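Local atomic coordinates of aclacinomycin oxidoreductase (AknOx) (Streptomyces galilaeus, PDB entry 2IPI), a protein that oxidises the terminal sugar of aclacinomycin antibiotics in two successive oxygen-dependent steps, using a bicovalently attached FAD. Residues Ser288-Phe293 against Asp306-Gly311; Pro242-Ser247 against Glu342-Ala347. One frame throughout, in Å; residues are numbered along the deposited sequence.

Contact 1. Residues Ser288-Phe293 against Asp306-Gly311; sequences SMHSVF and DIQIDG
The carbonyl oxygen of Q308 is approached twice from the opposing strand, by H290 N at 2.8 Å in a nearly straight hydrogen bond (165° at the hydrogen) and by M289 CA at 3.3 Å in a CA-H...O contact. This is part of the antiparallel beta hairpin formed by strands 290-296 and 302-310, neighbours in a seven-stranded antiparallel sheet. H290 with Q308 and V292 with D306 are the hydrogen-bonded pairs, each closed by two backbone bonds, whereas S291 and I307 form the non-hydrogen-bonded pair between them, with CB atoms 4.1 Å apart. H290 O in turn accepts Q308 N and receives I307 CA at 3.3 Å.

The two faces differ in character. On the face of S291 and I307 the contact is apolar around M289 and I309: these two cross obliquely, with I309 CD1 3.8 Å from M289 CB, and the sulfur of M289 reaches the tip of I307. Helix 316-327 lies on this side and receives M289, I307 and I309. The other face carries H290, Q308, V292 and D306, and V292 packs there on Y397, a proton acceptor of the active site. D306 has a weak, long ion pair with R250.

H290 and Q308 run alongside each other on that face, imidazole and amide planes turned 59° apart. With CG of Q308 between its backbone N and carbonyl carbon (chi1 73°), the extended remainder carries the amide to the imidazole edge, where NE2 makes a weak hydrogen bond to ND1 of H290 at 3.4 Å.

Contact 2. Residues Pro242-Ser247 against Glu342-Ala347; sequences PKAPTS and EPWLRA
P245 and A244 lie side by side over one face of the W344 indole, each above a different ring. CD of P245 sits 3.4 Å from the centroid of the five-membered ring and 16° off its normal, while CB of A244 stands 3.8 Å from the centroid of the six-membered ring. Both are CH-pi contacts, and they pack a loop that leads into strand 248-256 against the start of helix 344-348. The proline half is the tighter of the two: its CD comes to 3.3 Å from W344 CD1, and its CG lies 3.5 Å from the same ring carbon. CG of W344 lies anti to the backbone N (chi1 -178°), and a chi2 of 80° turns one indole face to A244 and P245. Y137 of helix 129-140 also meets the W344 ring and touches A244, so the packing extends to a third element.

Beyond the indole the fit is looser and wetter. No direct hydrogen bond joins the two segments. Instead, a water accepts from W344 N at 2.9 Å, giving a partner to a backbone N-H in the first turn of the helix, whose N-cap position is taken by P343. The same water lies 2.5 Å from T246 O, improbably short, so that link is doubtful. T246 and P343, on this side, are exposed, and both point their CB atoms away from the opposing segment. S247 brings its CB to 3.4 Å from E342 O, and its backbone runs beside W344 N.

With no charged side chain engaged between the two segments, their direct contact rests on dispersion and on C-H bonds facing the indole, and is probably little affected by pH; the water adds a polar partner for W344 N.

In the fold
Segment 242-247 comes first along the chain, leading straight into strand 248-256. Helix 262-278 follows, then the hairpin of contact 1, which closes a short loop of 12 residues. Helix 316-327 and strand 336-342 come next, and 342-347 returns to the starting segment, so contact 2 closes a long loop that encloses contact 1 without crossing it. Contact 1 joins neighbouring strands in the sheet, and contact 2 ties the entry loop to the helix after edge strand 336-342. The two meet directly: G311 N lies 2.9 Å from S247 O, and D310 OD1 lies 3.1 Å from T246 N, both probable hydrogen bonds.

Contact 1. Residues Ser288-Phe293 against Asp306-Gly311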
ATOM      1  N   SER A 288     -13.615  -2.718  13.950  1.00 14.25           N
ATOM      2  CA  SER A 288     -12.601  -1.797  14.440  1.00 13.67           C
ATOM      3  C   SER A 288     -11.297  -2.498  14.804  1.00 15.63           C
ATOM      4  O   SER A 288     -10.350  -1.799  15.165  1.00 17.00           O
ATOM      5  CB  SER A 288     -13.140  -1.024  15.650  1.00 16.14           C
ATOM      6  OG  SER A 288     -14.159  -0.149  15.189  1.00 15.57           O
ATOM      7  N   MET A 289     -11.246  -3.818  14.700  1.00 14.28           N
ATOM      8  CA  MET A 289     -10.007  -4.564  14.984  1.00 13.68           C
ATOM      9  C   MET A 289      -9.110  -4.661  13.766  1.00 15.87           C
ATOM     10  O   MET A 289      -9.593  -4.787  12.635  1.00 17.74           O
ATOM     11  CB  MET A 289     -10.363  -5.977  15.476  1.00 13.57           C
ATOM     12  CG  MET A 289      -9.292  -6.699  16.283  1.00 13.71           C
ATOM     13  SD  MET A 289      -9.527  -8.491  16.440  1.00 20.02           S
ATOM     14  CE  MET A 289      -8.904  -9.052  14.857  1.00 19.31           C
ATOM     15  N   HIS A 290      -7.793  -4.608  13.938  1.00 15.50           N
ATOM     16  CA  HIS A 290      -6.842  -4.910  12.875  1.00 18.61           C
ATOM     17  C   HIS A 290      -5.812  -5.926  13.374  1.00 19.93           C
ATOM     18  O   HIS A 290      -5.408  -5.865  14.544  1.00 16.05           O
ATOM     19  CB  HIS A 290      -6.154  -3.637  12.390  1.00 21.00           C
ATOM     20  CG  HIS A 290      -5.144  -3.818  11.301  1.00 24.46           C
ATOM     21  ND1 HIS A 290      -3.782  -3.741  11.536  1.00 26.45           N
ATOM     22  CD2 HIS A 290      -5.260  -4.066   9.979  1.00 23.55           C
ATOM     23  CE1 HIS A 290      -3.111  -3.930  10.418  1.00 24.27           C
ATOM     24  NE2 HIS A 290      -3.995  -4.134   9.453  1.00 24.78           N
ATOM     25  N   SER A 291      -5.393  -6.848  12.507  1.00 16.40           N
ATOM     26  CA  SER A 291      -4.283  -7.728  12.840  1.00 14.65           C
ATOM     27  C   SER A 291      -3.443  -8.035  11.598  1.00 14.16           C
ATOM     28  O   SER A 291      -3.963  -8.085  10.492  1.00 13.15           O
ATOM     29  CB  SER A 291      -4.715  -9.045  13.476  1.00 13.96           C
ATOM     30  OG  SER A 291      -5.272  -9.943  12.542  1.00 15.91           O
ATOM     31  N   VAL A 292      -2.169  -8.250  11.873  1.00 15.78           N
ATOM     32  CA  VAL A 292      -1.170  -8.742  10.944  1.00 15.39           C
ATOM     33  C   VAL A 292      -0.585 -10.049  11.483  1.00 15.50           C
ATOM     34  O   VAL A 292      -0.109 -10.071  12.616  1.00 11.42           O
ATOM     35  CB  VAL A 292      -0.044  -7.727  10.725  1.00 16.25           C
ATOM     36  CG1 VAL A 292       0.977  -8.267   9.732  1.00 18.58           C
ATOM     37  CG2 VAL A 292      -0.626  -6.406  10.249  1.00 19.34           C
ATOM     38  N   PHE A 293      -0.661 -11.110  10.692  1.00 14.49           N
ATOM     39  CA  PHE A 293      -0.089 -12.386  11.177  1.00 14.41           C
ATOM     40  C   PHE A 293       1.241 -12.557  10.460  1.00 12.10           C
ATOM     41  O   PHE A 293       1.257 -12.806   9.263  1.00 14.63           O
ATOM     42  CB  PHE A 293      -1.036 -13.554  10.976  1.00 13.86           C
ATOM     43  CG  PHE A 293      -0.845 -14.725  11.948  1.00 13.07           C
ATOM     44  CD1 PHE A 293      -1.819 -15.696  12.057  1.00 13.91           C
ATOM     45  CD2 PHE A 293       0.290 -14.815  12.731  1.00 15.51           C
ATOM     46  CE1 PHE A 293      -1.670 -16.754  12.951  1.00 11.96           C
ATOM     47  CE2 PHE A 293       0.468 -15.862  13.614  1.00 13.12           C
ATOM     48  CZ  PHE A 293      -0.516 -16.830  13.706  1.00 11.00           C
ATOM     49  N   ASP A 306      -0.143 -10.000  15.481  1.00 16.76           N
ATOM     50  CA  ASP A 306      -0.155  -8.655  16.050  1.00 15.92           C
ATOM     51  C   ASP A 306      -1.515  -7.998  15.865  1.00 17.99           C
ATOM     52  O   ASP A 306      -1.902  -7.586  14.775  1.00 22.01           O
ATOM     53  CB  ASP A 306       0.967  -7.825  15.436  1.00 16.14           C
ATOM     54  CG  ASP A 306       1.150  -6.455  16.060  1.00 14.57           C
ATOM     55  OD1 ASP A 306       2.114  -5.763  15.677  1.00 16.72           O
ATOM     56  OD2 ASP A 306       0.350  -6.052  16.924  1.00 17.89           O
ATOM     57  N   ILE A 307      -2.273  -7.874  16.947  1.00 16.59           N
ATOM     58  CA  ILE A 307      -3.664  -7.465  16.878  1.00 17.91           C
ATOM     59  C   ILE A 307      -3.914  -6.120  17.550  1.00 17.26           C
ATOM     60  O   ILE A 307      -3.297  -5.774  18.563  1.00 15.25           O
ATOM     61  CB  ILE A 307      -4.542  -8.573  17.502  1.00 22.83           C
ATOM     62  CG1 ILE A 307      -5.437  -8.085  18.641  1.00 26.65           C
ATOM     63  CG2 ILE A 307      -3.721  -9.774  17.965  1.00 20.19           C
ATOM     64  CD1 ILE A 307      -6.290  -9.192  19.240  1.00 24.51           C
ATOM     65  N   GLN A 308      -4.824  -5.306  17.001  1.00 12.60           N
ATOM     66  CA  GLN A 308      -5.074  -4.040  17.701  1.00 13.90           C
ATOM     67  C   GLN A 308      -6.533  -3.614  17.557  1.00 15.10           C
ATOM     68  O   GLN A 308      -7.212  -4.066  16.642  1.00 16.12           O
ATOM     69  CB  GLN A 308      -4.130  -2.950  17.210  1.00 13.14           C
ATOM     70  CG  GLN A 308      -4.440  -2.417  15.821  1.00 14.65           C
ATOM     71  CD  GLN A 308      -3.303  -1.601  15.239  1.00 15.76           C
ATOM     72  OE1 GLN A 308      -3.048  -0.454  15.637  1.00 21.04           O
ATOM     73  NE2 GLN A 308      -2.615  -2.212  14.281  1.00 14.92           N
ATOM     74  N   ILE A 309      -7.004  -2.759  18.460  1.00 15.44           N
ATOM     75  CA  ILE A 309      -8.371  -2.265  18.433  1.00 15.01           C
ATOM     76  C   ILE A 309      -8.496  -0.978  19.257  1.00 18.68           C
ATOM     77  O   ILE A 309      -7.657  -0.698  20.111  1.00 23.69           O
ATOM     78  CB  ILE A 309      -9.382  -3.297  18.983  1.00 13.11           C
ATOM     79  CG1 ILE A 309     -10.814  -3.047  18.561  1.00  7.00           C
ATOM     80  CG2 ILE A 309      -9.272  -3.370  20.507  1.00 13.48           C
ATOM     81  CD1 ILE A 309     -11.742  -4.237  18.554  1.00 11.68           C
ATOM     82  N   ASP A 310      -9.547  -0.207  18.997  1.00 17.83           N
ATOM     83  CA  ASP A 310      -9.795   1.027  19.752  1.00 16.38           C
ATOM     84  C   ASP A 310     -10.092   0.642  21.195  1.00 16.64           C
ATOM     85  O   ASP A 310     -11.107  -0.003  21.474  1.00 13.38           O
ATOM     86  CB  ASP A 310     -10.925   1.793  19.099  1.00 16.41           C
ATOM     87  CG  ASP A 310     -11.670   2.827  19.893  1.00 19.42           C
ATOM     88  OD1 ASP A 310     -11.084   3.530  20.741  1.00 22.82           O
ATOM     89  OD2 ASP A 310     -12.897   2.962  19.638  1.00 22.14           O
ATOM     90  N   GLY A 311      -9.201   1.032  22.088  1.00 15.60           N
ATOM     91  CA  GLY A 311      -9.346   0.778  23.503  1.00 19.81           C
ATOM     92  C   GLY A 311     -10.546   1.454  24.133  1.00 21.85           C
ATOM     93  O   GLY A 311     -10.837   1.229  25.315  1.00 27.07           O
TER

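Contact 2. Residues Pro242-Ser247 against Glu342-Ala347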
ATOM      1  N   PRO A 242     -13.031  10.840   9.711  1.00 11.83           N
ATOM      2  CA  PRO A 242     -13.161   9.998  10.911  1.00  9.68           C
ATOM      3  C   PRO A 242     -12.273  10.478  12.047  1.00  8.80           C
ATOM      4  O   PRO A 242     -11.145  10.942  11.877  1.00  8.59           O
ATOM      5  CB  PRO A 242     -12.715   8.617  10.416  1.00 11.30           C
ATOM      6  CG  PRO A 242     -13.113   8.662   8.961  1.00 10.99           C
ATOM      7  CD  PRO A 242     -12.594  10.029   8.542  1.00  9.07           C
ATOM      8  N   LYS A 243     -12.827  10.327  13.257  1.00 20.06           N
ATOM      9  CA  LYS A 243     -12.135  10.662  14.479  1.00 18.14           C
ATOM     10  C   LYS A 243     -11.203   9.553  14.949  1.00 15.01           C
ATOM     11  O   LYS A 243     -11.571   8.387  14.888  1.00 17.69           O
ATOM     12  CB  LYS A 243     -13.136  10.938  15.613  1.00 21.74           C
ATOM     13  CG  LYS A 243     -12.953  12.339  16.187  1.00 22.45           C
ATOM     14  CD  LYS A 243     -13.600  13.356  15.255  1.00 16.99           C
ATOM     15  CE  LYS A 243     -14.948  13.804  15.815  1.00 13.37           C
ATOM     16  NZ  LYS A 243     -14.773  15.047  16.625  1.00 14.26           N
ATOM     17  N   ALA A 244     -10.024   9.933  15.425  1.00 12.06           N
ATOM     18  CA  ALA A 244      -9.063   8.964  15.927  1.00 13.45           C
ATOM     19  C   ALA A 244      -9.660   8.162  17.082  1.00 14.79           C
ATOM     20  O   ALA A 244     -10.526   8.666  17.795  1.00  9.76           O
ATOM     21  CB  ALA A 244      -7.760   9.630  16.361  1.00 13.80           C
ATOM     22  N   PRO A 245      -9.220   6.916  17.244  1.00 16.23           N
ATOM     23  CA  PRO A 245      -9.632   6.093  18.385  1.00 14.93           C
ATOM     24  C   PRO A 245      -9.226   6.733  19.703  1.00 13.00           C
ATOM     25  O   PRO A 245      -8.279   7.511  19.748  1.00 13.61           O
ATOM     26  CB  PRO A 245      -8.840   4.790  18.210  1.00 15.13           C
ATOM     27  CG  PRO A 245      -8.668   4.736  16.724  1.00 18.41           C
ATOM     28  CD  PRO A 245      -8.332   6.170  16.347  1.00 18.61           C
ATOM     29  N   THR A 246      -9.946   6.376  20.753  1.00 14.12           N
ATOM     30  CA  THR A 246      -9.643   6.848  22.107  1.00 15.53           C
ATOM     31  C   THR A 246      -8.223   6.481  22.509  1.00 15.22           C
ATOM     32  O   THR A 246      -7.450   7.234  23.093  1.00 18.70           O
ATOM     33  CB  THR A 246     -10.629   6.238  23.125  1.00 17.43           C
ATOM     34  OG1 THR A 246     -11.958   6.639  22.829  1.00 20.88           O
ATOM     35  CG2 THR A 246     -10.276   6.770  24.514  1.00 17.22           C
ATOM     36  N   SER A 247      -7.870   5.246  22.158  1.00 14.91           N
ATOM     37  CA  SER A 247      -6.573   4.653  22.429  1.00 14.83           C
ATOM     38  C   SER A 247      -6.401   3.376  21.611  1.00 13.35           C
ATOM     39  O   SER A 247      -7.352   2.946  20.949  1.00 16.18           O
ATOM     40  CB  SER A 247      -6.431   4.323  23.925  1.00 15.07           C
ATOM     41  OG  SER A 247      -7.531   3.510  24.320  1.00 17.09           O
ATOM     42  N   GLU A 342      -2.006   1.996  24.777  1.00 20.58           N
ATOM     43  CA  GLU A 342      -1.235   3.197  24.537  1.00 18.40           C
ATOM     44  C   GLU A 342      -2.052   4.276  23.837  1.00 15.41           C
ATOM     45  O   GLU A 342      -3.077   3.993  23.238  1.00 13.00           O
ATOM     46  CB  GLU A 342       0.006   2.805  23.709  1.00 21.48           C
ATOM     47  CG  GLU A 342       1.091   2.182  24.572  1.00 25.63           C
ATOM     48  CD  GLU A 342       2.156   3.135  25.066  1.00 28.74           C
ATOM     49  OE1 GLU A 342       1.892   4.154  25.734  1.00 26.06           O
ATOM     50  OE2 GLU A 342       3.352   2.858  24.816  1.00 33.95           O
ATOM     51  N   PRO A 343      -1.610   5.517  23.922  1.00 14.79           N
ATOM     52  CA  PRO A 343      -2.327   6.582  23.213  1.00 15.62           C
ATOM     53  C   PRO A 343      -2.284   6.324  21.710  1.00 14.58           C
ATOM     54  O   PRO A 343      -1.265   5.872  21.171  1.00 11.58           O
ATOM     55  CB  PRO A 343      -1.561   7.847  23.583  1.00 17.56           C
ATOM     56  CG  PRO A 343      -0.778   7.488  24.805  1.00 17.76           C
ATOM     57  CD  PRO A 343      -0.454   6.026  24.668  1.00 14.94           C
ATOM     58  N   TRP A 344      -3.412   6.607  21.056  1.00 14.32           N
ATOM     59  CA  TRP A 344      -3.502   6.343  19.623  1.00 16.93           C
ATOM     60  C   TRP A 344      -2.357   6.946  18.818  1.00 16.67           C
ATOM     61  O   TRP A 344      -1.778   6.249  17.967  1.00 20.61           O
ATOM     62  CB  TRP A 344      -4.856   6.835  19.061  1.00 16.66           C
ATOM     63  CG  TRP A 344      -4.920   6.503  17.592  1.00 17.59           C
ATOM     64  CD1 TRP A 344      -5.217   5.313  16.998  1.00 17.59           C
ATOM     65  CD2 TRP A 344      -4.662   7.432  16.528  1.00 16.06           C
ATOM     66  NE1 TRP A 344      -5.165   5.441  15.635  1.00 16.77           N
ATOM     67  CE2 TRP A 344      -4.823   6.732  15.317  1.00 17.03           C
ATOM     68  CE3 TRP A 344      -4.311   8.784  16.519  1.00 16.69           C
ATOM     69  CZ2 TRP A 344      -4.640   7.363  14.084  1.00 17.61           C
ATOM     70  CZ3 TRP A 344      -4.128   9.407  15.300  1.00 12.38           C
ATOM     71  CH2 TRP A 344      -4.294   8.688  14.113  1.00 17.06           C
ATOM     72  N   LEU A 345      -1.985   8.205  19.009  1.00 14.45           N
ATOM     73  CA  LEU A 345      -0.920   8.747  18.161  1.00 15.90           C
ATOM     74  C   LEU A 345       0.428   8.098  18.465  1.00 14.53           C
ATOM     75  O   LEU A 345       1.192   7.724  17.583  1.00 11.72           O
ATOM     76  CB  LEU A 345      -0.791  10.274  18.275  1.00 12.83           C
ATOM     77  CG  LEU A 345       0.271  10.820  17.287  1.00 12.30           C
ATOM     78  CD1 LEU A 345      -0.272  10.720  15.867  1.00  8.62           C
ATOM     79  CD2 LEU A 345       0.682  12.241  17.612  1.00 13.27           C
ATOM     80  N   ARG A 346       0.721   7.947  19.753  1.00 14.56           N
ATOM     81  CA  ARG A 346       1.986   7.333  20.157  1.00 15.43           C
ATOM     82  C   ARG A 346       2.131   5.954  19.535  1.00 12.76           C
ATOM     83  O   ARG A 346       3.167   5.627  18.949  1.00 17.15           O
ATOM     84  CB  ARG A 346       2.046   7.251  21.686  1.00 11.61           C
ATOM     85  CG  ARG A 346       3.087   6.281  22.224  1.00 17.29           C
ATOM     86  CD  ARG A 346       3.656   6.669  23.568  1.00 20.98           C
ATOM     87  NE  ARG A 346       5.105   6.846  23.536  1.00 23.51           N
ATOM     88  CZ  ARG A 346       5.925   6.865  24.569  1.00 24.83           C
ATOM     89  NH1 ARG A 346       5.504   6.715  25.822  1.00 27.45           N
ATOM     90  NH2 ARG A 346       7.231   7.042  24.384  1.00 26.69           N
ATOM     91  N   ALA A 347       1.086   5.145  19.661  1.00 15.37           N
ATOM     92  CA  ALA A 347       1.127   3.783  19.133  1.00 17.03           C
ATOM     93  C   ALA A 347       1.321   3.798  17.616  1.00 18.25           C
ATOM     94  O   ALA A 347       2.093   3.018  17.061  1.00 20.83           O
ATOM     95  CB  ALA A 347      -0.143   3.048  19.540  1.00 12.02           C
TER
HETATM   96  O   HOH W   1      -5.086   8.031  22.998  1.00 12.23           O